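Local atomic coordinates of RNA-dependent RNA Polymerase (Bombyx mori cytoplasmic polyhedrosis virus, PDB entry 6TZ0), a protein that catalyses RNA-templated RNA synthesis, transcribing the double-stranded viral genome into plus strands and later making the complementary minus strands. Residues I252-Y257 and A334-T339; I279-K284 and A1037-Y1042; G524-I529 and L1148-D1153; C671-K676 and M683-G688. All coordinates share one frame; numbering follows the deposited sequence.

Contact 1: residues I252-Y257 and A334-T339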
loop_
_atom_site.group_PDB
_atom_site.type_symbol
_atom_site.label_atom_id
_atom_site.label_comp_id
_atom_site.label_asym_id
_atom_site.label_seq_id
_atom_site.Cartn_x
_atom_site.Cartn_y
_atom_site.Cartn_z
ATOM N N ILE A 252 9.861 -26.623 -1.685
ATOM C CA ILE A 252 10.112 -28.061 -1.707
ATOM C C ILE A 252 10.408 -28.575 -0.305
ATOM O O ILE A 252 9.909 -29.630 0.104
ATOM C CB ILE A 252 11.262 -28.373 -2.682
ATOM C CG1 ILE A 252 10.862 -28.033 -4.109
ATOM C CG2 ILE A 252 11.679 -29.821 -2.614
ATOM C CD1 ILE A 252 12.033 -28.077 -5.053
ATOM N N GLY A 253 11.182 -27.825 0.466
ATOM C CA GLY A 253 11.511 -28.202 1.822
ATOM C C GLY A 253 10.401 -28.078 2.836
ATOM O O GLY A 253 10.608 -28.402 4.007
ATOM N N ARG A 254 9.222 -27.620 2.424
ATOM C CA ARG A 254 8.071 -27.474 3.302
ATOM C C ARG A 254 6.902 -28.369 2.933
ATOM O O ARG A 254 6.220 -28.863 3.828
ATOM C CB ARG A 254 7.592 -26.020 3.295
ATOM C CG ARG A 254 8.457 -25.035 4.059
ATOM C CD ARG A 254 8.001 -23.621 3.741
ATOM N NE ARG A 254 8.605 -22.602 4.589
ATOM C CZ ARG A 254 9.770 -22.018 4.361
ATOM N NH1 ARG A 254 10.489 -22.360 3.306
ATOM N NH2 ARG A 254 10.221 -21.102 5.200
ATOM N N SER A 255 6.671 -28.611 1.644
ATOM C CA SER A 255 5.431 -29.195 1.142
ATOM C C SER A 255 5.335 -30.711 1.326
ATOM O O SER A 255 4.379 -31.317 0.835
ATOM C CB SER A 255 5.262 -28.842 -0.336
ATOM O OG SER A 255 6.279 -29.434 -1.119
ATOM N N TRP A 256 6.287 -31.333 2.019
ATOM C CA TRP A 256 6.267 -32.765 2.290
ATOM C C TRP A 256 5.262 -33.159 3.364
ATOM O O TRP A 256 4.984 -34.360 3.516
ATOM C CB TRP A 256 7.669 -33.216 2.716
ATOM C CG TRP A 256 8.165 -32.444 3.900
ATOM C CD1 TRP A 256 8.870 -31.285 3.874
ATOM C CD2 TRP A 256 7.957 -32.755 5.281
ATOM N NE1 TRP A 256 9.121 -30.855 5.146
ATOM C CE2 TRP A 256 8.566 -31.740 6.031
ATOM C CE3 TRP A 256 7.314 -33.795 5.956
ATOM C CZ2 TRP A 256 8.555 -31.734 7.416
ATOM C CZ3 TRP A 256 7.300 -33.783 7.327
ATOM C CH2 TRP A 256 7.918 -32.762 8.043
ATOM N N TYR A 257 4.737 -32.194 4.131
ATOM C CA TYR A 257 3.979 -32.525 5.334
ATOM C C TYR A 257 2.639 -33.147 5.003
ATOM O O TYR A 257 2.101 -33.902 5.815
ATOM C CB TYR A 257 3.778 -31.286 6.210
ATOM C CG TYR A 257 2.753 -30.293 5.714
ATOM C CD1 TYR A 257 3.079 -29.358 4.746
ATOM C CD2 TYR A 257 1.475 -30.248 6.265
ATOM C CE1 TYR A 257 2.155 -28.441 4.307
ATOM C CE2 TYR A 257 0.545 -29.334 5.828
ATOM C CZ TYR A 257 0.892 -28.433 4.849
ATOM O OH TYR A 257 -0.030 -27.513 4.413
ATOM N N ALA A 334 10.305 -27.762 12.596
ATOM C CA ALA A 334 11.751 -27.892 12.437
ATOM C C ALA A 334 12.195 -27.536 11.021
ATOM O O ALA A 334 13.180 -26.819 10.844
ATOM C CB ALA A 334 12.200 -29.304 12.802
ATOM N N CYS A 335 11.466 -27.993 10.002
ATOM C CA CYS A 335 11.835 -27.634 8.632
ATOM C C CYS A 335 11.556 -26.167 8.313
ATOM O O CYS A 335 12.227 -25.590 7.449
ATOM C CB CYS A 335 11.124 -28.540 7.637
ATOM S SG CYS A 335 11.726 -30.228 7.675
ATOM N N ARG A 336 10.581 -25.548 8.988
ATOM C CA ARG A 336 10.410 -24.100 8.878
ATOM C C ARG A 336 11.614 -23.368 9.450
ATOM O O ARG A 336 12.049 -22.351 8.901
ATOM C CB ARG A 336 9.134 -23.637 9.592
ATOM C CG ARG A 336 7.841 -24.118 8.973
ATOM C CD ARG A 336 7.738 -23.592 7.587
ATOM N NE ARG A 336 7.547 -22.147 7.542
ATOM C CZ ARG A 336 6.390 -21.565 7.266
ATOM N NH1 ARG A 336 5.346 -22.309 6.945
ATOM N NH2 ARG A 336 6.295 -20.248 7.250
ATOM N N ALA A 337 12.166 -23.873 10.555
ATOM C CA ALA A 337 13.389 -23.287 11.092
ATOM C C ALA A 337 14.599 -23.592 10.217
ATOM O O ALA A 337 15.572 -22.834 10.224
ATOM C CB ALA A 337 13.627 -23.786 12.512
ATOM N N MET A 338 14.563 -24.693 9.469
ATOM C CA MET A 338 15.705 -25.069 8.643
ATOM C C MET A 338 15.728 -24.361 7.299
ATOM O O MET A 338 16.803 -24.211 6.714
ATOM C CB MET A 338 15.728 -26.576 8.415
ATOM C CG MET A 338 16.119 -27.363 9.637
ATOM S SD MET A 338 16.053 -29.142 9.415
ATOM C CE MET A 338 16.409 -29.660 11.083
ATOM N N THR A 339 14.582 -23.942 6.773
ATOM C CA THR A 339 14.568 -23.282 5.473
ATOM C C THR A 339 14.453 -21.765 5.553
ATOM O O THR A 339 14.980 -21.069 4.685
ATOM C CB THR A 339 13.432 -23.832 4.607
ATOM O OG1 THR A 339 12.201 -23.759 5.330
ATOM C CG2 THR A 339 13.700 -25.265 4.202
#
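Arg254, which opens a type I turn (Arg254 to Tyr257) leading into helix 257-264, runs past Arg336 to Thr339 on the last turn of helix 325-339. Its CG lies beside the backbone N (chi1 -74°) and the chain stays extended as far as NE. Beyond CB, CG and CD both rest on the aliphatic CD of Arg336, with Arg254 CG 3.9 Å from that atom. NE of Arg254 comes over one face of the Arg336 guanidinium, 3.2 Å from Arg336 NE; both are donors, so no bond joins them, and the two guanidinium planes stand 65° apart. At the tip, Thr339 OG1 lies over a face of the Arg254 guanidinium, 3.0 Å from Arg254 NH1. The angle there is too poor for a hydrogen bond, and OG1 instead donates to Cys335 O (2.8 Å), which also takes the Thr339 N-H. Alongside, Cys335 SG meets the Trp256 indole obliquely, 3.5 Å from Trp256 CZ2, a sulfur-aromatic contact.

The Arg254 side chain is about 11 Å from that of magnesium-binding Asp547. Arg254 forms a salt bridge with Asp483, which probably offsets its charge, and a hydrogen bond to Lys250 O. Arg336 NH1 is hydrogen-bonded to Tyr332 OH, and a cation-pi contact with Phe735 may further ease the closeness of two like charges; their direct contact is mainly van der Waals.

Contact 2: residues I279-K284 and A1037-Y1042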
loop_
_atom_site.group_PDB
_atom_site.type_symbol
_atom_site.label_atom_id
_atom_site.label_comp_id
_atom_site.label_asym_id
_atom_site.label_seq_id
_atom_site.Cartn_x
_atom_site.Cartn_y
_atom_site.Cartn_z
ATOM N N ILE A 279 -16.148 -28.869 21.198
ATOM C CA ILE A 279 -17.285 -29.636 21.684
ATOM C C ILE A 279 -17.006 -31.127 21.787
ATOM O O ILE A 279 -17.739 -31.827 22.501
ATOM C CB ILE A 279 -18.526 -29.382 20.810
ATOM C CG1 ILE A 279 -18.189 -29.652 19.343
ATOM C CG2 ILE A 279 -19.023 -27.979 21.026
ATOM C CD1 ILE A 279 -19.367 -29.614 18.418
ATOM N N GLY A 280 -15.985 -31.636 21.117
ATOM C CA GLY A 280 -15.633 -33.028 21.271
ATOM C C GLY A 280 -14.354 -33.330 20.537
ATOM O O GLY A 280 -13.658 -32.432 20.065
ATOM N N HIS A 281 -14.054 -34.616 20.445
ATOM C CA HIS A 281 -12.950 -35.092 19.633
ATOM C C HIS A 281 -13.384 -36.359 18.918
ATOM O O HIS A 281 -14.160 -37.156 19.448
ATOM C CB HIS A 281 -11.690 -35.363 20.467
ATOM C CG HIS A 281 -11.827 -36.501 21.424
ATOM N ND1 HIS A 281 -12.372 -36.355 22.678
ATOM C CD2 HIS A 281 -11.508 -37.809 21.303
ATOM C CE1 HIS A 281 -12.373 -37.522 23.294
ATOM N NE2 HIS A 281 -11.860 -38.423 22.478
ATOM N N ARG A 282 -12.881 -36.535 17.707
ATOM C CA ARG A 282 -13.188 -37.700 16.898
ATOM C C ARG A 282 -11.884 -38.344 16.474
ATOM O O ARG A 282 -10.809 -37.781 16.660
ATOM C CB ARG A 282 -14.045 -37.323 15.678
ATOM C CG ARG A 282 -13.382 -36.383 14.688
ATOM C CD ARG A 282 -14.392 -35.862 13.675
ATOM N NE ARG A 282 -13.845 -34.786 12.850
ATOM C CZ ARG A 282 -13.374 -34.943 11.620
ATOM N NH1 ARG A 282 -13.424 -36.130 11.040
ATOM N NH2 ARG A 282 -12.888 -33.906 10.953
ATOM N N THR A 283 -11.983 -39.541 15.921
ATOM C CA THR A 283 -10.837 -40.251 15.375
ATOM C C THR A 283 -11.092 -40.445 13.890
ATOM O O THR A 283 -11.945 -41.246 13.502
ATOM C CB THR A 283 -10.620 -41.587 16.077
ATOM O OG1 THR A 283 -10.414 -41.365 17.476
ATOM C CG2 THR A 283 -9.401 -42.293 15.505
ATOM N N LYS A 284 -10.354 -39.717 13.066
ATOM C CA LYS A 284 -10.598 -39.678 11.636
ATOM C C LYS A 284 -9.417 -40.276 10.887
ATOM O O LYS A 284 -8.354 -40.531 11.455
ATOM C CB LYS A 284 -10.845 -38.243 11.170
ATOM C CG LYS A 284 -9.627 -37.353 11.254
ATOM C CD LYS A 284 -9.963 -35.920 10.911
ATOM C CE LYS A 284 -10.352 -35.757 9.458
ATOM N NZ LYS A 284 -9.237 -36.022 8.527
ATOM N N ALA A 1037 -10.910 -30.100 28.416
ATOM C CA ALA A 1037 -9.556 -30.510 28.762
ATOM C C ALA A 1037 -9.250 -31.904 28.246
ATOM O O ALA A 1037 -8.092 -32.216 27.958
ATOM C CB ALA A 1037 -9.357 -30.465 30.271
ATOM N N LYS A 1038 -10.264 -32.750 28.123
ATOM C CA LYS A 1038 -10.054 -34.076 27.578
ATOM C C LYS A 1038 -10.061 -34.065 26.059
ATOM O O LYS A 1038 -9.442 -34.935 25.440
ATOM C CB LYS A 1038 -11.120 -35.024 28.132
ATOM C CG LYS A 1038 -10.780 -36.502 28.064
ATOM C CD LYS A 1038 -11.401 -37.198 26.884
ATOM C CE LYS A 1038 -11.177 -38.692 26.984
ATOM N NZ LYS A 1038 -9.734 -39.036 26.888
ATOM N N HIS A 1039 -10.716 -33.081 25.446
ATOM C CA HIS A 1039 -10.789 -33.048 23.995
ATOM C C HIS A 1039 -9.539 -32.463 23.363
ATOM O O HIS A 1039 -9.319 -32.661 22.166
ATOM C CB HIS A 1039 -12.012 -32.255 23.534
ATOM C CG HIS A 1039 -13.299 -32.739 24.117
ATOM N ND1 HIS A 1039 -13.738 -34.035 23.970
ATOM C CD2 HIS A 1039 -14.278 -32.084 24.786
ATOM C CE1 HIS A 1039 -14.904 -34.174 24.570
ATOM N NE2 HIS A 1039 -15.257 -33.004 25.070
ATOM N N THR A 1040 -8.717 -31.759 24.137
ATOM C CA THR A 1040 -7.477 -31.176 23.648
ATOM C C THR A 1040 -6.244 -31.941 24.101
ATOM O O THR A 1040 -5.128 -31.542 23.768
ATOM C CB THR A 1040 -7.367 -29.720 24.102
ATOM O OG1 THR A 1040 -7.323 -29.669 25.530
ATOM C CG2 THR A 1040 -8.555 -28.928 23.620
ATOM N N SER A 1041 -6.417 -33.028 24.851
ATOM C CA SER A 1041 -5.292 -33.853 25.261
ATOM C C SER A 1041 -4.761 -34.718 24.128
ATOM O O SER A 1041 -3.646 -35.239 24.227
ATOM C CB SER A 1041 -5.698 -34.730 26.439
ATOM O OG SER A 1041 -6.716 -35.632 26.058
ATOM N N TYR A 1042 -5.538 -34.892 23.071
ATOM C CA TYR A 1042 -5.091 -35.527 21.844
ATOM C C TYR A 1042 -4.882 -34.424 20.820
ATOM O O TYR A 1042 -5.799 -33.624 20.599
ATOM C CB TYR A 1042 -6.148 -36.493 21.316
ATOM C CG TYR A 1042 -6.622 -37.548 22.281
ATOM C CD1 TYR A 1042 -5.905 -38.718 22.475
ATOM C CD2 TYR A 1042 -7.809 -37.378 22.987
ATOM C CE1 TYR A 1042 -6.350 -39.685 23.349
ATOM C CE2 TYR A 1042 -8.261 -38.337 23.864
ATOM C CZ TYR A 1042 -7.527 -39.487 24.041
ATOM O OH TYR A 1042 -7.974 -40.447 24.917
#
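A classic beta bulge, at which Ile279 and Gly280 both face Val271 in the two-stranded antiparallel sheet 266-272/278-285, provides the surface on which His1039 settles. Gly280 CA stands over the centre of the His1039 ring in a CH-pi contact, 3.5 Å from the ring centroid and 12° off its normal, while the carbonyl carbon of Ile279 lies farther out over the same ring. The next residue, His281, turns to meet the same histidine. The two imidazoles touch rim to rim with planes 47° apart, and His281 ND1 and His1039 ND1 share a hydrogen bond of 3.0 Å with a nearly straight angle of 167°. Such a bond needs a proton on one ND1 and a bare lone pair on the other, so the pair is unlikely to be doubly charged.

Two more residues of the 1037-1042 loop complete a partly exposed cluster joining the N-terminal and C-terminal regions at the protein surface. Tyr1042 CE2 comes over one face of the His281 ring, offset toward its rim, 3.9 Å from His281 NE2. Lys1038, bent at chi2 and chi4, lays its CD 3.7 Å from His281 CE1, then curls so that Lys1038 NZ donates to Tyr1042 OH at 3.0 Å.

Contact 3: residues G524-I529 and L1148-D1153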
loop_
_atom_site.group_PDB
_atom_site.type_symbol
_atom_site.label_atom_id
_atom_site.label_comp_id
_atom_site.label_asym_id
_atom_site.label_seq_id
_atom_site.Cartn_x
_atom_site.Cartn_y
_atom_site.Cartn_z
ATOM N N GLY A 524 -6.194 -10.369 15.976
ATOM C CA GLY A 524 -5.005 -10.811 16.668
ATOM C C GLY A 524 -5.198 -11.978 17.604
ATOM O O GLY A 524 -4.241 -12.376 18.273
ATOM N N ASN A 525 -6.400 -12.542 17.674
ATOM C CA ASN A 525 -6.659 -13.691 18.529
ATOM C C ASN A 525 -7.261 -14.827 17.716
ATOM O O ASN A 525 -7.211 -14.806 16.484
ATOM C CB ASN A 525 -7.544 -13.305 19.718
ATOM C CG ASN A 525 -8.824 -12.606 19.312
ATOM O OD1 ASN A 525 -9.135 -12.471 18.131
ATOM N ND2 ASN A 525 -9.566 -12.131 20.298
ATOM N N ALA A 526 -7.808 -15.833 18.387
ATOM C CA ALA A 526 -8.326 -17.010 17.703
ATOM C C ALA A 526 -9.663 -16.791 16.998
ATOM O O ALA A 526 -10.192 -17.751 16.431
ATOM C CB ALA A 526 -8.458 -18.170 18.689
ATOM N N PHE A 527 -10.230 -15.580 17.000
ATOM C CA PHE A 527 -11.423 -15.351 16.194
ATOM C C PHE A 527 -11.118 -15.296 14.707
ATOM O O PHE A 527 -12.035 -15.444 13.897
ATOM C CB PHE A 527 -12.135 -14.049 16.565
ATOM C CG PHE A 527 -12.817 -14.067 17.899
ATOM C CD1 PHE A 527 -13.908 -14.885 18.116
ATOM C CD2 PHE A 527 -12.436 -13.182 18.896
ATOM C CE1 PHE A 527 -14.556 -14.885 19.333
ATOM C CE2 PHE A 527 -13.090 -13.162 20.113
ATOM C CZ PHE A 527 -14.147 -14.019 20.334
ATOM N N ASP A 528 -9.858 -15.069 14.337
ATOM C CA ASP A 528 -9.498 -14.933 12.933
ATOM C C ASP A 528 -9.541 -16.267 12.213
ATOM O O ASP A 528 -9.792 -16.311 11.005
ATOM C CB ASP A 528 -8.101 -14.337 12.819
ATOM C CG ASP A 528 -8.014 -12.946 13.393
ATOM O OD1 ASP A 528 -9.027 -12.221 13.365
ATOM O OD2 ASP A 528 -6.927 -12.580 13.887
ATOM N N ILE A 529 -9.301 -17.356 12.931
ATOM C CA ILE A 529 -9.187 -18.684 12.352
ATOM C C ILE A 529 -10.397 -19.547 12.692
ATOM O O ILE A 529 -10.339 -20.763 12.552
ATOM C CB ILE A 529 -7.882 -19.361 12.793
ATOM C CG1 ILE A 529 -7.818 -19.444 14.316
ATOM C CG2 ILE A 529 -6.701 -18.598 12.285
ATOM C CD1 ILE A 529 -6.632 -20.199 14.838
ATOM N N LEU A 1148 -3.065 -13.471 24.691
ATOM C CA LEU A 1148 -4.208 -14.291 25.100
ATOM C C LEU A 1148 -4.951 -14.767 23.853
ATOM O O LEU A 1148 -6.075 -14.358 23.569
ATOM C CB LEU A 1148 -5.128 -13.488 26.026
ATOM C CG LEU A 1148 -4.934 -13.290 27.538
ATOM C CD1 LEU A 1148 -5.198 -14.517 28.336
ATOM C CD2 LEU A 1148 -3.545 -12.838 27.871
ATOM N N PHE A 1149 -4.298 -15.651 23.101
ATOM C CA PHE A 1149 -4.756 -15.986 21.754
ATOM C C PHE A 1149 -5.959 -16.928 21.781
ATOM O O PHE A 1149 -7.031 -16.588 21.275
ATOM C CB PHE A 1149 -3.585 -16.584 20.973
ATOM C CG PHE A 1149 -3.871 -16.894 19.533
ATOM C CD1 PHE A 1149 -3.850 -15.894 18.577
ATOM C CD2 PHE A 1149 -4.099 -18.193 19.127
ATOM C CE1 PHE A 1149 -4.096 -16.183 17.249
ATOM C CE2 PHE A 1149 -4.341 -18.485 17.806
ATOM C CZ PHE A 1149 -4.340 -17.480 16.864
ATOM N N PHE A 1150 -5.804 -18.115 22.366
ATOM C CA PHE A 1150 -6.930 -19.015 22.599
ATOM C C PHE A 1150 -7.629 -18.787 23.929
ATOM O O PHE A 1150 -8.704 -19.350 24.145
ATOM C CB PHE A 1150 -6.501 -20.486 22.550
ATOM C CG PHE A 1150 -6.350 -21.036 21.169
ATOM C CD1 PHE A 1150 -7.465 -21.316 20.402
ATOM C CD2 PHE A 1150 -5.102 -21.335 20.662
ATOM C CE1 PHE A 1150 -7.333 -21.841 19.136
ATOM C CE2 PHE A 1150 -4.964 -21.863 19.401
ATOM C CZ PHE A 1150 -6.082 -22.119 18.637
ATOM N N LEU A 1151 -7.058 -17.990 24.817
ATOM C CA LEU A 1151 -7.571 -17.853 26.168
ATOM C C LEU A 1151 -8.542 -16.680 26.263
ATOM O O LEU A 1151 -8.599 -15.811 25.393
ATOM C CB LEU A 1151 -6.419 -17.684 27.149
ATOM C CG LEU A 1151 -5.733 -18.876 27.807
ATOM C CD1 LEU A 1151 -6.742 -19.547 28.687
ATOM C CD2 LEU A 1151 -5.146 -19.863 26.815
ATOM N N SER A 1152 -9.307 -16.657 27.350
ATOM C CA SER A 1152 -10.429 -15.737 27.468
ATOM C C SER A 1152 -9.982 -14.348 27.894
ATOM O O SER A 1152 -9.084 -14.190 28.725
ATOM C CB SER A 1152 -11.451 -16.266 28.471
ATOM O OG SER A 1152 -10.937 -16.227 29.785
ATOM N N ASP A 1153 -10.638 -13.338 27.331
ATOM C CA ASP A 1153 -10.404 -11.942 27.664
ATOM C C ASP A 1153 -11.193 -11.480 28.878
ATOM O O ASP A 1153 -11.099 -10.306 29.246
ATOM C CB ASP A 1153 -10.773 -11.050 26.476
ATOM C CG ASP A 1153 -9.833 -11.213 25.308
ATOM O OD1 ASP A 1153 -8.650 -11.541 25.534
ATOM O OD2 ASP A 1153 -10.276 -11.003 24.160
#
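The ring of Phe1149 lies beneath the turn 525-528, with Ala526 N over the centre of one face, 3.9 Å above the ring plane. Gly524 O sits at the edge of the same ring, 3.6 Å from Phe1149 CD1, and the neighbouring Phe1150 touches another part of the rim in plane with CE2. The carbonyl carbon of Asn525 approaches obliquely, 3.5 Å from Phe1149 CE1. With CG anti to the backbone N (chi1 -176°), Phe1149 swings its ring along the opposing backbone instead of away from it.

The N-H over that ring is not spent on it: Ala526 N donates to the carbonyl of the same residue, Phe1149 O, at 3.1 Å. The bond is bent, 144° at the hydrogen, and the donor stands well above the carbonyl plane. One residue thus serves the turn twice, with its aromatic face and with its backbone oxygen. Ala526 CB meets the Phe1150 ring obliquely, 3.7 Å from Phe1150 CD1, and Ile529 CD1 reaches both phenylalanines obliquely, 4.1 Å from Phe1149 CZ. On the polar side, Asp528 OD2 accepts from Gly524 N at 3.1 Å on its syn side and ties Gly524, just before the type I turn, to the turn's last residue.

Around this buried junction, Phe732 meets the Phe1149 ring and Phe769 touches Phe1150. Ile529 stands at the N-cap position of helix 530-535 in the polymerase domain, while Leu1148, in the loop between strands 1141-1142 and 1162-1163 of the C-terminal region, packs on helix 1174-1188.

Contact 4: residues C671-K676 and M683-G688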
loop_
_atom_site.group_PDB
_atom_site.type_symbol
_atom_site.label_atom_id
_atom_site.label_comp_id
_atom_site.label_asym_id
_atom_site.label_seq_id
_atom_site.Cartn_x
_atom_site.Cartn_y
_atom_site.Cartn_z
ATOM N N CYS A 671 -20.845 -27.657 -4.977
ATOM C CA CYS A 671 -20.516 -28.185 -3.665
ATOM C C CYS A 671 -19.782 -27.157 -2.818
ATOM O O CYS A 671 -19.319 -27.483 -1.722
ATOM C CB CYS A 671 -19.692 -29.460 -3.817
ATOM S SG CYS A 671 -18.178 -29.174 -4.691
ATOM N N LEU A 672 -19.703 -25.919 -3.291
ATOM C CA LEU A 672 -18.925 -24.871 -2.648
ATOM C C LEU A 672 -19.678 -24.346 -1.435
ATOM O O LEU A 672 -20.829 -23.918 -1.551
ATOM C CB LEU A 672 -18.653 -23.751 -3.649
ATOM C CG LEU A 672 -17.655 -22.626 -3.380
ATOM C CD1 LEU A 672 -17.048 -22.219 -4.690
ATOM C CD2 LEU A 672 -18.315 -21.423 -2.763
ATOM N N THR A 673 -19.022 -24.361 -0.280
ATOM C CA THR A 673 -19.646 -23.885 0.947
ATOM C C THR A 673 -19.323 -22.419 1.225
ATOM O O THR A 673 -20.224 -21.580 1.271
ATOM C CB THR A 673 -19.200 -24.752 2.117
ATOM O OG1 THR A 673 -17.787 -24.631 2.260
ATOM C CG2 THR A 673 -19.533 -26.191 1.849
ATOM N N THR A 674 -18.043 -22.102 1.421
ATOM C CA THR A 674 -17.603 -20.730 1.638
ATOM C C THR A 674 -16.333 -20.475 0.843
ATOM O O THR A 674 -15.582 -21.397 0.519
ATOM C CB THR A 674 -17.321 -20.405 3.122
ATOM O OG1 THR A 674 -16.338 -21.302 3.644
ATOM C CG2 THR A 674 -18.578 -20.459 3.987
ATOM N N ILE A 675 -16.109 -19.204 0.520
ATOM C CA ILE A 675 -14.818 -18.725 0.048
ATOM C C ILE A 675 -14.456 -17.489 0.857
ATOM O O ILE A 675 -15.330 -16.741 1.301
ATOM C CB ILE A 675 -14.781 -18.414 -1.472
ATOM C CG1 ILE A 675 -15.815 -17.370 -1.858
ATOM C CG2 ILE A 675 -14.975 -19.662 -2.296
ATOM C CD1 ILE A 675 -15.614 -16.806 -3.234
ATOM N N LYS A 676 -13.157 -17.299 1.086
ATOM C CA LYS A 676 -12.635 -16.100 1.730
ATOM C C LYS A 676 -11.483 -15.553 0.902
ATOM O O LYS A 676 -10.575 -16.301 0.532
ATOM C CB LYS A 676 -12.177 -16.378 3.160
ATOM C CG LYS A 676 -13.303 -16.687 4.110
ATOM C CD LYS A 676 -14.170 -15.463 4.310
ATOM C CE LYS A 676 -15.285 -15.728 5.296
ATOM N NZ LYS A 676 -16.164 -14.545 5.467
ATOM N N MET A 683 -9.384 -18.826 -0.552
ATOM C CA MET A 683 -9.560 -20.005 0.291
ATOM C C MET A 683 -10.911 -20.636 -0.025
ATOM O O MET A 683 -11.941 -20.142 0.426
ATOM C CB MET A 683 -9.468 -19.636 1.761
ATOM C CG MET A 683 -9.574 -20.818 2.675
ATOM S SD MET A 683 -9.510 -20.372 4.407
ATOM C CE MET A 683 -11.138 -19.689 4.636
ATOM N N GLU A 684 -10.909 -21.733 -0.768
ATOM C CA GLU A 684 -12.132 -22.404 -1.183
ATOM C C GLU A 684 -12.370 -23.648 -0.342
ATOM O O GLU A 684 -11.450 -24.429 -0.094
ATOM C CB GLU A 684 -12.059 -22.787 -2.657
ATOM C CG GLU A 684 -12.014 -21.601 -3.581
ATOM C CD GLU A 684 -11.811 -22.004 -5.016
ATOM O OE1 GLU A 684 -11.529 -23.193 -5.265
ATOM O OE2 GLU A 684 -11.935 -21.139 -5.904
ATOM N N ILE A 685 -13.613 -23.833 0.088
ATOM C CA ILE A 685 -14.020 -25.006 0.853
ATOM C C ILE A 685 -15.186 -25.663 0.127
ATOM O O ILE A 685 -16.242 -25.044 -0.052
ATOM C CB ILE A 685 -14.404 -24.642 2.294
ATOM C CG1 ILE A 685 -13.204 -24.059 3.034
ATOM C CG2 ILE A 685 -14.864 -25.863 3.033
ATOM C CD1 ILE A 685 -13.553 -23.407 4.331
ATOM N N PHE A 686 -14.996 -26.910 -0.289
ATOM C CA PHE A 686 -16.009 -27.697 -0.979
ATOM C C PHE A 686 -16.448 -28.838 -0.074
ATOM O O PHE A 686 -15.635 -29.386 0.670
ATOM C CB PHE A 686 -15.454 -28.274 -2.281
ATOM C CG PHE A 686 -14.947 -27.245 -3.235
ATOM C CD1 PHE A 686 -15.816 -26.545 -4.052
ATOM C CD2 PHE A 686 -13.595 -26.980 -3.319
ATOM C CE1 PHE A 686 -15.342 -25.597 -4.930
ATOM C CE2 PHE A 686 -13.116 -26.038 -4.199
ATOM C CZ PHE A 686 -13.994 -25.348 -5.006
ATOM N N GLN A 687 -17.720 -29.214 -0.140
ATOM C CA GLN A 687 -18.210 -30.341 0.648
ATOM C C GLN A 687 -19.119 -31.219 -0.195
ATOM O O GLN A 687 -20.069 -30.727 -0.807
ATOM C CB GLN A 687 -18.955 -29.871 1.900
ATOM C CG GLN A 687 -19.321 -30.997 2.849
ATOM C CD GLN A 687 -19.949 -30.517 4.135
ATOM O OE1 GLN A 687 -20.255 -29.340 4.287
ATOM N NE2 GLN A 687 -20.112 -31.425 5.086
ATOM N N GLY A 688 -18.840 -32.521 -0.200
ATOM C CA GLY A 688 -19.650 -33.478 -0.924
ATOM C C GLY A 688 -18.913 -34.773 -1.179
ATOM O O GLY A 688 -18.201 -35.263 -0.301
#
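Ile685 O is gripped twice by one residue: Thr673 N donates at 2.9 Å, nearly straight at 169°, and Thr673 OG1 donates to the same oxygen at 2.8 Å from well above the carbonyl plane. The hydroxyl gets there because OG1 stands between the backbone N and the carbonyl carbon (chi1 62°), which also directs Thr673 CG2 to Gln687 CB, 3.7 Å away. Thr673 appears to be an extra residue: the register shifts by one between Leu672-Phe686 and Ile675-Glu684, consistent with a beta bulge. Backbone bonds lie on both sides of it: Gln687 N donates to Cys671 O at 2.8 Å, and Lys676 and Met683 exchange bonds at the far end.

On one face of the hairpin, Leu672 CD1 meets Phe686 CE1 at 3.8 Å and Cys671 SG approaches the Phe686 ring obliquely, 3.6 Å from Phe686 CD1; Ile675 CG2 lies alongside Glu684 CG. Helices 644-665 and 690-705 cover this side. On the other, Met683 bends at its last torsion to put CE 3.7 Å from Lys676 CG, and helix 530-535 packs over Met683 and Ile685. Lys676 NZ itself leaves to bond Asp515 O.

This is the motif C hairpin of the polymerase palm, whose turn carries the magnesium-binding Asp680 and Asp681. Backbone hydrogen bonds and apolar packing hold the two strands together, which probably helps position the acidic turn, while the hydroxyl of Thr673 helps satisfy the carbonyl at the irregularity.

Along the chain, contact 1 closes before contacts 3 and 4 open, and contact 2 crosses contacts 1 and 3, its strand 278-285 meeting a loop more than 750 residues later. Contact 4 is a local hairpin lying within the long spans bridged by contacts 2 and 3. Their centres are 19 to 27 Å apart, and no two contacts touch; contacts 3 and 4 come nearest, about 7 Å between nearest atoms. Those two share helix 530-535, which starts after Ile529 and packs on the hairpin 672-677/682-687. Contacts 2 and 3 tie the C-terminal region to the N-terminal region and the polymerase domain respectively, consistent with the cage-like polymerases of this family, whose terminal regions surround the palm.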